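Biuret hydrolase (Pseudomonas sp., PDB 6C62) hydrolyses 1-carboxybiuret to urea-1,3-dicarboxylate and ammonia, a deamination step in the bacterial breakdown of the herbicide atrazine. Local coordinates at residues A[247-252]-A[441-446]; A[409-414]-A[428-434]; A[77-83]-A[95-101]; A[122-126]-A[199-203]. All blocks are in the same frame, centred on the assembly; numbering follows the deposited sequence. Where two conformers were deposited one is given.

Contact 1: residues A[247-252]-A[441-446]; sequences VLSQGI and LRAGKV
Val247 presents its carbonyl to the aliphatic part of Arg442, with Val247 O 3.3 Å from Arg442 CG, and opens the type I beta turn that runs to Gln250. Leu248 carries the apolar part of the turn: a chi1 of -178° swings its CG to the far side from the backbone N, and CD1 lies against Leu441 CB at 3.8 Å. Leu248 O rests on Lys445 CB and accepts a bond from a water, which also donates to Arg442 O and accepts from Gly251 N. Ser249 OG comes within 3.2 Å of Lys445 NZ, whose salt-bridge partner is Asp449. The loop that leads into strand 257-260 of the amidase fold is thereby packed on helix 437-449. Gln250 NE2 lies over one face of the Arg442 guanidinium, toward its rim, as packing and not a bond, the amide tilted 32° from the guanidinium. Gly251, at backbone angles where any side chain would collide with the carbonyl before it, offers its O to Arg442 NE and NH2, each at 2.9 Å and in the guanidinium plane. A methionine in place of Arg442 would probably leave Gly251 O without both of these donors and the loop freer to shift. Ile252 ends the segment, its CG2 packing 4.1 Å from Val446 CG2.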
loop_
_atom_site.group_PDB
_atom_site.type_symbol
_atom_site.label_atom_id
_atom_site.label_comp_id
_atom_site.label_asym_id
_atom_site.label_seq_id
_atom_site.Cartn_x
_atom_site.Cartn_y
_atom_site.Cartn_z
ATOM N N VAL A 247 26.311 23.148 -1.585
ATOM C CA VAL A 247 25.665 24.029 -2.562
ATOM C C VAL A 247 24.699 25.023 -1.930
ATOM O O VAL A 247 23.959 25.738 -2.648
ATOM C CB VAL A 247 24.934 23.182 -3.677
ATOM C CG1 VAL A 247 25.947 22.299 -4.418
ATOM C CG2 VAL A 247 23.799 22.300 -3.107
ATOM N N LEU A 248 24.694 25.108 -0.599
ATOM C CA LEU A 248 23.712 25.933 0.101
ATOM C C LEU A 248 23.708 27.397 -0.360
ATOM O O LEU A 248 22.645 28.064 -0.400
ATOM C CB LEU A 248 23.979 25.847 1.596
ATOM C CG LEU A 248 23.022 26.605 2.502
ATOM C CD1 LEU A 248 21.623 26.031 2.369
ATOM C CD2 LEU A 248 23.530 26.557 3.974
ATOM N N SER A 249 24.900 27.883 -0.714
ATOM C CA SER A 249 25.070 29.267 -1.153
ATOM C C SER A 249 25.117 29.462 -2.666
ATOM O O SER A 249 25.439 30.525 -3.123
ATOM C CB SER A 249 26.283 29.882 -0.469
ATOM O OG SER A 249 25.899 30.120 0.883
ATOM N N GLN A 250 24.718 28.455 -3.429
ATOM C CA GLN A 250 24.719 28.546 -4.894
ATOM C C GLN A 250 23.730 29.581 -5.424
ATOM O O GLN A 250 23.927 30.084 -6.542
ATOM C CB GLN A 250 24.458 27.161 -5.486
ATOM C CG GLN A 250 24.604 27.023 -7.012
ATOM C CD GLN A 250 24.479 25.566 -7.460
ATOM O OE1 GLN A 250 25.088 24.683 -6.852
ATOM N NE2 GLN A 250 23.779 25.315 -8.534
ATOM N N GLY A 251 22.665 29.910 -4.679
ATOM C CA GLY A 251 21.683 30.896 -5.164
ATOM C C GLY A 251 20.619 30.264 -6.061
ATOM O O GLY A 251 20.525 29.064 -6.177
ATOM N N ILE A 252 19.792 31.099 -6.650
ATOM C CA ILE A 252 18.584 30.693 -7.346
ATOM C C ILE A 252 18.571 31.185 -8.794
ATOM O O ILE A 252 17.521 31.137 -9.429
ATOM C CB ILE A 252 17.321 31.247 -6.633
ATOM C CG1 ILE A 252 17.456 32.764 -6.459
ATOM C CG2 ILE A 252 17.110 30.570 -5.284
ATOM C CD1 ILE A 252 16.171 33.453 -6.200
ATOM N N LEU A 441 16.511 24.486 0.243
ATOM C CA LEU A 441 17.538 25.051 1.131
ATOM C C LEU A 441 18.262 26.216 0.501
ATOM O O LEU A 441 18.534 27.228 1.189
ATOM C CB LEU A 441 18.500 23.969 1.613
ATOM C CG LEU A 441 17.870 22.927 2.564
ATOM C CD1 LEU A 441 18.658 21.597 2.535
ATOM C CD2 LEU A 441 17.828 23.524 3.964
ATOM N N ARG A 442 18.580 26.109 -0.797
ATOM C CA ARG A 442 19.145 27.247 -1.557
ATOM C C ARG A 442 18.244 28.478 -1.532
ATOM O O ARG A 442 18.722 29.607 -1.368
ATOM C CB ARG A 442 19.465 26.834 -3.007
ATOM C CG ARG A 442 20.729 26.025 -3.097
ATOM C CD ARG A 442 20.878 25.355 -4.443
ATOM N NE ARG A 442 20.786 26.257 -5.593
ATOM C CZ ARG A 442 20.694 25.857 -6.884
ATOM N NH1 ARG A 442 20.635 24.591 -7.215
ATOM N NH2 ARG A 442 20.611 26.712 -7.863
ATOM N N ALA A 443 16.944 28.283 -1.690
ATOM C CA ALA A 443 15.997 29.378 -1.635
ATOM C C ALA A 443 15.938 29.974 -0.225
ATOM O O ALA A 443 15.867 31.202 -0.036
ATOM C CB ALA A 443 14.605 28.940 -2.082
ATOM N N GLY A 444 15.963 29.102 0.781
ATOM C CA GLY A 444 16.020 29.576 2.143
ATOM C C GLY A 444 17.207 30.475 2.441
ATOM O O GLY A 444 17.069 31.491 3.146
ATOM N N LYS A 445 18.358 30.078 1.929
ATOM C CA LYS A 445 19.594 30.808 2.143
ATOM C C LYS A 445 19.511 32.248 1.525
ATOM O O LYS A 445 19.960 33.222 2.150
ATOM C CB LYS A 445 20.754 30.042 1.546
ATOM C CG LYS A 445 22.127 30.696 1.745
ATOM C CD LYS A 445 22.376 30.988 3.218
ATOM C CE LYS A 445 23.868 31.010 3.540
ATOM N NZ LYS A 445 24.491 32.196 2.906
ATOM N N VAL A 446 18.910 32.380 0.348
ATOM C CA VAL A 446 18.655 33.699 -0.228
ATOM C C VAL A 446 17.735 34.524 0.677
ATOM O O VAL A 446 18.029 35.708 0.934
ATOM C CB VAL A 446 18.061 33.628 -1.648
ATOM C CG1 VAL A 446 17.589 35.034 -2.145
ATOM C CG2 VAL A 446 19.081 33.021 -2.597
HETATM O O HOH W 1 21.349 29.855 -2.092
#

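Contact 2: residues A[409-414]-A[428-434]; sequences CPVVAA and VQLIAAP
Cys409 CB touches Ala432 O and, at 3.9 Å, Ile431 CG2, while Cys409 SG reaches the ring CD of Pro434. Next to it the CG-CD end of the Pro410 ring meets the carbonyl oxygens of Ala432 and Ala433, with Pro410 CD 3.2 Å from Ala433 O; the small Ala432 suits a place beside this bulky ring. On the face shared by Val411, Ala413, Gln429 and Ile431, Val411 is the bump. Its CG1, placed trans to the main-chain nitrogen (chi1 178°), presses on Gln429 CB at 3.7 Å, and CG2 lies alongside Ile431 CG1. The two strands form an antiparallel beta hairpin inside the large mixed sheet of the amidase fold, and strands 185-188 and 366-370 flank it. Val412 and Leu430 form a hydrogen-bonded pair, Leu430 N to Val412 O being 2.8 Å. Ala414 and Val428 pair likewise, with Ala414 N 2.9 Å from Val428 O. On their face the short Ala414 is the hollow: its CB receives Leu430 CD1 at 4.3 Å, beside a Val428 side chain that is modelled in two positions. Gln429 is a polar residue in this apolar setting, and its amide is satisfied by Pro370 O, Leu400 O and Arg176.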
loop_
_atom_site.group_PDB
_atom_site.type_symbol
_atom_site.label_atom_id
_atom_site.label_comp_id
_atom_site.label_asym_id
_atom_site.label_seq_id
_atom_site.Cartn_x
_atom_site.Cartn_y
_atom_site.Cartn_z
ATOM N N CYS A 409 6.448 16.030 -1.059
ATOM C CA CYS A 409 7.424 16.975 -1.582
ATOM C C CYS A 409 8.225 17.594 -0.437
ATOM O O CYS A 409 7.652 17.914 0.592
ATOM C CB CYS A 409 6.706 18.119 -2.312
ATOM S SG CYS A 409 5.819 17.655 -3.783
ATOM N N PRO A 410 9.512 17.827 -0.616
ATOM C CA PRO A 410 10.257 18.473 0.446
ATOM C C PRO A 410 9.912 19.962 0.600
ATOM O O PRO A 410 9.533 20.622 -0.372
ATOM C CB PRO A 410 11.730 18.283 0.015
ATOM C CG PRO A 410 11.666 18.258 -1.474
ATOM C CD PRO A 410 10.348 17.535 -1.778
ATOM N N VAL A 411 10.035 20.480 1.838
ATOM C CA VAL A 411 9.639 21.854 2.182
ATOM C C VAL A 411 10.577 22.413 3.195
ATOM O O VAL A 411 10.859 21.732 4.162
ATOM C CB VAL A 411 8.216 21.926 2.819
ATOM C CG1 VAL A 411 7.848 23.360 3.225
ATOM C CG2 VAL A 411 7.173 21.353 1.908
ATOM N N VAL A 412 11.081 23.629 2.959
ATOM C CA VAL A 412 11.738 24.438 4.026
ATOM C C VAL A 412 10.709 25.461 4.458
ATOM O O VAL A 412 10.076 26.155 3.621
ATOM C CB VAL A 412 12.983 25.132 3.538
ATOM C CG1 VAL A 412 13.472 26.228 4.489
ATOM C CG2 VAL A 412 14.087 24.146 3.365
ATOM N N ALA A 413 10.540 25.536 5.762
ATOM C CA ALA A 413 9.704 26.542 6.402
ATOM C C ALA A 413 10.611 27.674 6.927
ATOM O O ALA A 413 11.449 27.473 7.792
ATOM C CB ALA A 413 8.877 25.967 7.517
ATOM N N ALA A 414 10.518 28.807 6.265
ATOM C CA ALA A 414 11.368 29.963 6.529
ATOM C C ALA A 414 10.608 30.988 7.404
ATOM O O ALA A 414 9.492 31.385 7.056
ATOM C CB ALA A 414 11.762 30.617 5.218
ATOM N N VAL A 428 6.935 30.803 5.800
ATOM C CA VAL A 428 6.675 30.546 4.401
ATOM C C VAL A 428 7.200 29.164 4.021
ATOM O O VAL A 428 8.350 28.823 4.343
ATOM C CB VAL A 428 7.324 31.664 3.532
ATOM C CG1 VAL A 428 8.823 31.591 3.540
ATOM C CG2 VAL A 428 6.888 31.542 2.102
ATOM N N GLN A 429 6.384 28.395 3.292
ATOM C CA GLN A 429 6.812 27.106 2.722
ATOM C C GLN A 429 7.519 27.351 1.379
ATOM O O GLN A 429 6.952 27.995 0.474
ATOM C CB GLN A 429 5.614 26.192 2.459
ATOM C CG GLN A 429 4.792 25.812 3.677
ATOM C CD GLN A 429 3.733 24.767 3.362
ATOM O OE1 GLN A 429 4.032 23.562 3.375
ATOM N NE2 GLN A 429 2.479 25.197 3.122
ATOM N N LEU A 430 8.730 26.827 1.262
ATOM C CA LEU A 430 9.466 26.761 -0.001
ATOM C C LEU A 430 9.463 25.290 -0.418
ATOM O O LEU A 430 10.104 24.438 0.220
ATOM C CB LEU A 430 10.872 27.282 0.216
ATOM C CG LEU A 430 10.975 28.687 0.868
ATOM C CD1 LEU A 430 12.388 28.980 1.268
ATOM C CD2 LEU A 430 10.461 29.736 -0.057
ATOM N N ILE A 431 8.672 24.973 -1.439
ATOM C CA ILE A 431 8.290 23.597 -1.785
ATOM C C ILE A 431 9.009 23.269 -3.068
ATOM O O ILE A 431 8.963 24.053 -4.025
ATOM C CB ILE A 431 6.783 23.454 -2.035
ATOM C CG1 ILE A 431 5.981 24.060 -0.892
ATOM C CG2 ILE A 431 6.365 22.018 -2.230
ATOM C CD1 ILE A 431 4.556 24.418 -1.204
ATOM N N ALA A 432 9.636 22.110 -3.115
ATOM C CA ALA A 432 10.261 21.608 -4.339
ATOM C C ALA A 432 9.781 20.204 -4.657
ATOM O O ALA A 432 9.056 19.571 -3.873
ATOM C CB ALA A 432 11.784 21.636 -4.176
ATOM N N ALA A 433 10.185 19.702 -5.832
ATOM C CA ALA A 433 9.840 18.353 -6.261
ATOM C C ALA A 433 10.459 17.323 -5.331
ATOM O O ALA A 433 11.484 17.612 -4.730
ATOM C CB ALA A 433 10.353 18.111 -7.678
ATOM N N PRO A 434 9.880 16.099 -5.252
ATOM C CA PRO A 434 10.532 15.019 -4.574
ATOM C C PRO A 434 12.001 14.897 -4.891
ATOM O O PRO A 434 12.365 14.855 -6.056
ATOM C CB PRO A 434 9.763 13.768 -5.026
ATOM C CG PRO A 434 8.384 14.342 -5.284
ATOM C CD PRO A 434 8.658 15.655 -5.954
#

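Contact 3: residues A[77-83]-A[95-101]; sequences FDIEGVT and PPARADA
Asp78 and Ala101 open the backbone pairing: Ala101 N gives its hydrogen to Asp78 O at 2.9 Å. Further along, Gly81 N reaches Ala97 O, and Ala97 N returns a bond to Val82 O at 3.0 Å. Between these bonds a side chain, that of Asp100, is the acceptor. Its CB points away from 77-83, but a chi1 of -70° sets CG opposite the carbonyl carbon and brings the carboxylate back to Glu80 N. OD1 takes this N-H at 2.9 Å on its anti side, 25° out of the carboxylate plane and almost straight at 177°; with Arg45, its salt-bridge mate, two partners hold Asp100 OD1. The segments run alongside each other as extended loops between strand 70-74 and helix 102-109, with a type II beta turn from Ile79 to Val82; Gly81 supplies the positive phi this turn needs, and Ala101 is the N-cap residue of the helix. Waters extend the polar contacts: one joins Asp78 OD2 to Ala99 O, and another donates to Glu80 OE1 and, at 2.6 Å, to Asp100 OD2. Asp78 OD1 is held separately by Thr84. Among the packing contacts, Ala97 CB meets Asp78 CB at 3.8 Å and lies near the carbonyl oxygens of Ile79 and Val82. Pro96 CB covers the Gly81 carbonyl carbon, and Ala101 CB meets the Phe77 ring edge in its plane, 3.8 Å from CD2. Phe77 lies beside Lys74, a charge-relay residue by similarity.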
loop_
_atom_site.group_PDB
_atom_site.type_symbol
_atom_site.label_atom_id
_atom_site.label_comp_id
_atom_site.label_asym_id
_atom_site.label_seq_id
_atom_site.Cartn_x
_atom_site.Cartn_y
_atom_site.Cartn_z
ATOM N N PHE A 77 10.829 10.024 19.542
ATOM C CA PHE A 77 12.089 9.433 19.172
ATOM C C PHE A 77 12.593 8.593 20.341
ATOM O O PHE A 77 12.616 9.069 21.503
ATOM C CB PHE A 77 13.194 10.433 18.811
ATOM C CG PHE A 77 13.032 11.116 17.484
ATOM C CD1 PHE A 77 12.200 12.203 17.327
ATOM C CD2 PHE A 77 13.707 10.649 16.364
ATOM C CE1 PHE A 77 12.058 12.851 16.072
ATOM C CE2 PHE A 77 13.583 11.254 15.138
ATOM C CZ PHE A 77 12.744 12.372 14.973
ATOM N N ASP A 78 13.017 7.372 20.020
ATOM C CA ASP A 78 13.639 6.455 21.025
ATOM C C ASP A 78 14.979 7.033 21.425
ATOM O O ASP A 78 15.794 7.410 20.553
ATOM C CB ASP A 78 13.925 5.062 20.431
ATOM C CG ASP A 78 12.668 4.157 20.297
ATOM O OD1 ASP A 78 11.559 4.496 20.792
ATOM O OD2 ASP A 78 12.796 3.076 19.644
ATOM N N ILE A 79 15.181 7.123 22.723
ATOM C CA ILE A 79 16.429 7.524 23.358
ATOM C C ILE A 79 16.797 6.325 24.245
ATOM O O ILE A 79 15.999 5.882 25.087
ATOM C CB ILE A 79 16.279 8.791 24.208
ATOM C CG1 ILE A 79 15.864 9.984 23.371
ATOM C CG2 ILE A 79 17.608 9.084 24.906
ATOM C CD1 ILE A 79 15.498 11.208 24.181
ATOM N N GLU A 80 17.977 5.771 24.016
ATOM C CA GLU A 80 18.400 4.597 24.756
ATOM C C GLU A 80 18.267 4.783 26.260
ATOM O O GLU A 80 18.696 5.800 26.773
ATOM C CB GLU A 80 19.868 4.244 24.441
ATOM C CG GLU A 80 20.336 2.989 25.174
ATOM C CD GLU A 80 21.713 2.525 24.732
ATOM O OE1 GLU A 80 22.330 3.152 23.828
ATOM O OE2 GLU A 80 22.176 1.508 25.324
ATOM N N GLY A 81 17.638 3.812 26.935
ATOM C CA GLY A 81 17.436 3.868 28.359
ATOM C C GLY A 81 16.276 4.671 28.841
ATOM O O GLY A 81 16.057 4.745 30.042
ATOM N N VAL A 82 15.508 5.270 27.926
ATOM C CA VAL A 82 14.392 6.126 28.305
ATOM C C VAL A 82 13.149 5.529 27.639
ATOM O O VAL A 82 13.226 5.063 26.482
ATOM C CB VAL A 82 14.608 7.560 27.788
ATOM C CG1 VAL A 82 13.375 8.415 28.000
ATOM C CG2 VAL A 82 15.892 8.168 28.396
ATOM N N THR A 83 12.038 5.507 28.364
ATOM C CA THR A 83 10.758 5.079 27.807
ATOM C C THR A 83 10.193 6.121 26.844
ATOM O O THR A 83 10.038 7.322 27.190
ATOM C CB THR A 83 9.749 4.759 28.972
ATOM O OG1 THR A 83 10.128 3.523 29.569
ATOM C CG2 THR A 83 8.369 4.462 28.406
ATOM N N PRO A 95 8.650 -0.845 28.338
ATOM C CA PRO A 95 10.109 -0.893 28.588
ATOM C C PRO A 95 10.914 0.263 27.992
ATOM O O PRO A 95 10.530 0.794 26.926
ATOM C CB PRO A 95 10.574 -2.244 27.954
ATOM C CG PRO A 95 9.326 -2.987 27.671
ATOM C CD PRO A 95 8.187 -1.975 27.494
ATOM N N PRO A 96 11.985 0.678 28.647
ATOM C CA PRO A 96 12.855 1.711 28.046
ATOM C C PRO A 96 13.453 1.232 26.695
ATOM O O PRO A 96 13.644 0.054 26.509
ATOM C CB PRO A 96 13.935 1.976 29.132
ATOM C CG PRO A 96 13.866 0.804 30.063
ATOM C CD PRO A 96 12.403 0.366 30.041
ATOM N N ALA A 97 13.615 2.145 25.747
ATOM C CA ALA A 97 14.183 1.830 24.445
ATOM C C ALA A 97 15.566 1.174 24.617
ATOM O O ALA A 97 16.418 1.649 25.437
ATOM C CB ALA A 97 14.324 3.091 23.615
ATOM N N ARG A 98 15.784 0.129 23.854
ATOM C CA ARG A 98 17.078 -0.559 23.865
ATOM C C ARG A 98 18.136 0.158 23.061
ATOM O O ARG A 98 19.308 -0.046 23.261
ATOM C CB ARG A 98 16.907 -1.972 23.347
ATOM C CG ARG A 98 16.074 -2.818 24.329
ATOM C CD ARG A 98 15.743 -4.179 23.765
ATOM N NE ARG A 98 16.962 -4.890 23.361
ATOM C CZ ARG A 98 16.987 -5.965 22.565
ATOM N NH1 ARG A 98 15.843 -6.450 22.063
ATOM N NH2 ARG A 98 18.159 -6.539 22.254
ATOM N N ALA A 99 17.736 1.031 22.157
ATOM C CA ALA A 99 18.685 1.748 21.304
ATOM C C ALA A 99 18.095 3.106 20.953
ATOM O O ALA A 99 16.903 3.258 20.995
ATOM C CB ALA A 99 18.920 0.919 20.020
ATOM N N ASP A 100 18.944 4.053 20.615
ATOM C CA ASP A 100 18.539 5.335 20.021
ATOM C C ASP A 100 17.883 5.121 18.666
ATOM O O ASP A 100 18.252 4.179 17.937
ATOM C CB ASP A 100 19.790 6.189 19.744
ATOM C CG ASP A 100 20.470 6.713 21.029
ATOM O OD1 ASP A 100 19.786 6.901 22.101
ATOM O OD2 ASP A 100 21.690 7.016 20.931
ATOM N N ALA A 101 16.941 5.989 18.329
ATOM C CA ALA A 101 16.448 6.087 16.952
ATOM C C ALA A 101 17.622 6.243 16.025
ATOM O O ALA A 101 18.615 6.872 16.355
ATOM C CB ALA A 101 15.592 7.331 16.815
HETATM O O HOH W 2 15.193 2.117 18.976
HETATM O O HOH W 3 21.744 3.222 21.091
HETATM O O HOH W 4 23.238 6.023 22.834
#

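Contact 4: residues A[122-126]-A[199-203]; sequences EFAYG and TYPFV
Phe202 lays its ring between two covers: Ala124 C and Tyr125 N stand above the outer part of one face, while Val203 CG2 sits over the centre of the opposite face. A chi1 of 172° turns the ring away from its own backbone N and carries it to the 122-126 loop, where Phe202 CZ comes 3.5 Å from Tyr125 CD1. These two rings meet obliquely, planes at 48°, and Tyr125 also has a cation-pi partner in Arg331. The Ala124 methyl fits beside the ring base, 3.9 Å from Phe202 CD2; a small residue suits this spot close to the active site. The rings of Phe123 and Tyr200 are nearly parallel, at 23°, yet displaced until little of one covers the other, touching where Phe123 CD1 meets Tyr200 CE1 at 3.7 Å. At the Tyr200 ring edge, in its plane, lies a water that donates to Phe123 O at 3.0 Å and to Pro201 O at 2.7 Å. An alanine in place of Phe202 would probably open a gap beside Ala124 and take away the surface on which Tyr125 rests. Both segments are loops of the amidase fold. Packing and one bridging water, not direct hydrogen bonds between the segments, therefore join them next to Ser150 and Lys74, active-site residues by similarity, whose side chains are about 4 and 5 Å from that of Ala124.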
loop_
_atom_site.group_PDB
_atom_site.type_symbol
_atom_site.label_atom_id
_atom_site.label_comp_id
_atom_site.label_asym_id
_atom_site.label_seq_id
_atom_site.Cartn_x
_atom_site.Cartn_y
_atom_site.Cartn_z
ATOM N N GLU A 122 -0.314 14.425 22.027
ATOM C CA GLU A 122 -0.335 12.962 22.253
ATOM C C GLU A 122 -0.476 12.192 20.959
ATOM O O GLU A 122 -1.370 12.426 20.199
ATOM C CB GLU A 122 -1.466 12.562 23.197
ATOM C CG GLU A 122 -1.574 11.055 23.283
ATOM C CD GLU A 122 -2.693 10.558 24.168
ATOM O OE1 GLU A 122 -3.816 10.347 23.586
ATOM O OE2 GLU A 122 -2.435 10.292 25.383
ATOM N N PHE A 123 0.443 11.260 20.739
ATOM C CA PHE A 123 0.440 10.382 19.595
ATOM C C PHE A 123 0.497 11.104 18.281
ATOM O O PHE A 123 0.149 10.544 17.249
ATOM C CB PHE A 123 -0.727 9.342 19.675
ATOM C CG PHE A 123 -0.569 8.309 20.763
ATOM C CD1 PHE A 123 0.630 7.704 21.022
ATOM C CD2 PHE A 123 -1.658 7.921 21.540
ATOM C CE1 PHE A 123 0.731 6.726 22.017
ATOM C CE2 PHE A 123 -1.562 6.963 22.501
ATOM C CZ PHE A 123 -0.355 6.354 22.749
ATOM N N ALA A 124 0.958 12.362 18.328
ATOM C CA ALA A 124 1.191 13.207 17.171
ATOM C C ALA A 124 -0.086 13.717 16.498
ATOM O O ALA A 124 0.042 14.318 15.463
ATOM C CB ALA A 124 2.082 12.502 16.145
ATOM N N TYR A 125 -1.275 13.541 17.059
ATOM C CA TYR A 125 -2.517 13.995 16.395
ATOM C C TYR A 125 -2.951 15.360 16.922
ATOM O O TYR A 125 -3.649 15.453 17.937
ATOM C CB TYR A 125 -3.652 12.985 16.609
ATOM C CG TYR A 125 -4.808 12.985 15.581
ATOM C CD1 TYR A 125 -4.806 13.785 14.431
ATOM C CD2 TYR A 125 -5.877 12.108 15.737
ATOM C CE1 TYR A 125 -5.840 13.743 13.521
ATOM C CE2 TYR A 125 -6.912 12.017 14.765
ATOM C CZ TYR A 125 -6.882 12.843 13.660
ATOM O OH TYR A 125 -7.916 12.827 12.730
ATOM N N GLY A 126 -2.499 16.413 16.288
ATOM C CA GLY A 126 -2.823 17.802 16.738
ATOM C C GLY A 126 -1.836 18.800 16.206
ATOM O O GLY A 126 -0.709 18.415 15.861
ATOM N N THR A 199 11.357 5.174 15.935
ATOM C CA THR A 199 10.420 6.217 16.290
ATOM C C THR A 199 9.000 5.661 16.449
ATOM O O THR A 199 8.624 4.629 15.855
ATOM C CB THR A 199 10.396 7.399 15.307
ATOM O OG1 THR A 199 9.850 6.987 14.040
ATOM C CG2 THR A 199 11.830 7.953 15.124
ATOM N N TYR A 200 8.218 6.319 17.300
ATOM C CA TYR A 200 6.826 5.896 17.510
ATOM C C TYR A 200 5.956 6.470 16.361
ATOM O O TYR A 200 5.901 7.700 16.162
ATOM C CB TYR A 200 6.349 6.351 18.908
ATOM C CG TYR A 200 5.077 5.629 19.305
ATOM C CD1 TYR A 200 3.859 6.032 18.805
ATOM C CD2 TYR A 200 5.121 4.510 20.101
ATOM C CE1 TYR A 200 2.709 5.326 19.120
ATOM C CE2 TYR A 200 3.977 3.775 20.420
ATOM C CZ TYR A 200 2.769 4.195 19.951
ATOM O OH TYR A 200 1.592 3.495 20.302
ATOM N N PRO A 201 5.299 5.622 15.600
ATOM C CA PRO A 201 4.586 6.089 14.418
ATOM C C PRO A 201 3.176 6.644 14.650
ATOM O O PRO A 201 2.602 6.566 15.769
ATOM C CB PRO A 201 4.497 4.840 13.562
ATOM C CG PRO A 201 4.369 3.761 14.538
ATOM C CD PRO A 201 5.165 4.176 15.753
ATOM N N PHE A 202 2.685 7.305 13.623
ATOM C CA PHE A 202 1.333 7.893 13.651
ATOM C C PHE A 202 0.621 7.355 12.418
ATOM O O PHE A 202 -0.316 6.557 12.546
ATOM C CB PHE A 202 1.456 9.423 13.735
ATOM C CG PHE A 202 0.171 10.195 13.576
ATOM C CD1 PHE A 202 -1.059 9.698 14.110
ATOM C CD2 PHE A 202 0.184 11.427 12.938
ATOM C CE1 PHE A 202 -2.236 10.409 13.970
ATOM C CE2 PHE A 202 -1.025 12.179 12.791
ATOM C CZ PHE A 202 -2.220 11.657 13.316
ATOM N N VAL A 203 1.058 7.761 11.244
ATOM C CA VAL A 203 0.464 7.323 9.944
ATOM C C VAL A 203 1.608 6.744 9.123
ATOM O O VAL A 203 2.438 7.466 8.584
ATOM C CB VAL A 203 -0.189 8.506 9.218
ATOM C CG1 VAL A 203 -0.858 8.090 7.900
ATOM C CG2 VAL A 203 -1.145 9.244 10.133
HETATM O O HOH W 5 0.494 7.593 17.054
#

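How the contacts relate
Contact 2 is the most deeply buried, a regular hairpin in the central sheet held by backbone bonds and mostly apolar side chains. Contact 1 covers the same region from outside: helix 437-449 follows strand 426-432 in the chain, and Leu441 packs on Val412 while Gly444 meets Leu430. It is partly buried and uses a charged side chain and water. Contact 3, also partly exposed, mixes backbone bonds, carboxylates and waters. It touches the buried contact 4 through Phe77 and Thr199; both approach the catalytic residues inferred by similarity, but contact 4 is chiefly aromatic. Contacts 2 and 3 lie on opposite sides of the chain's centre, as do contacts 1 and 4.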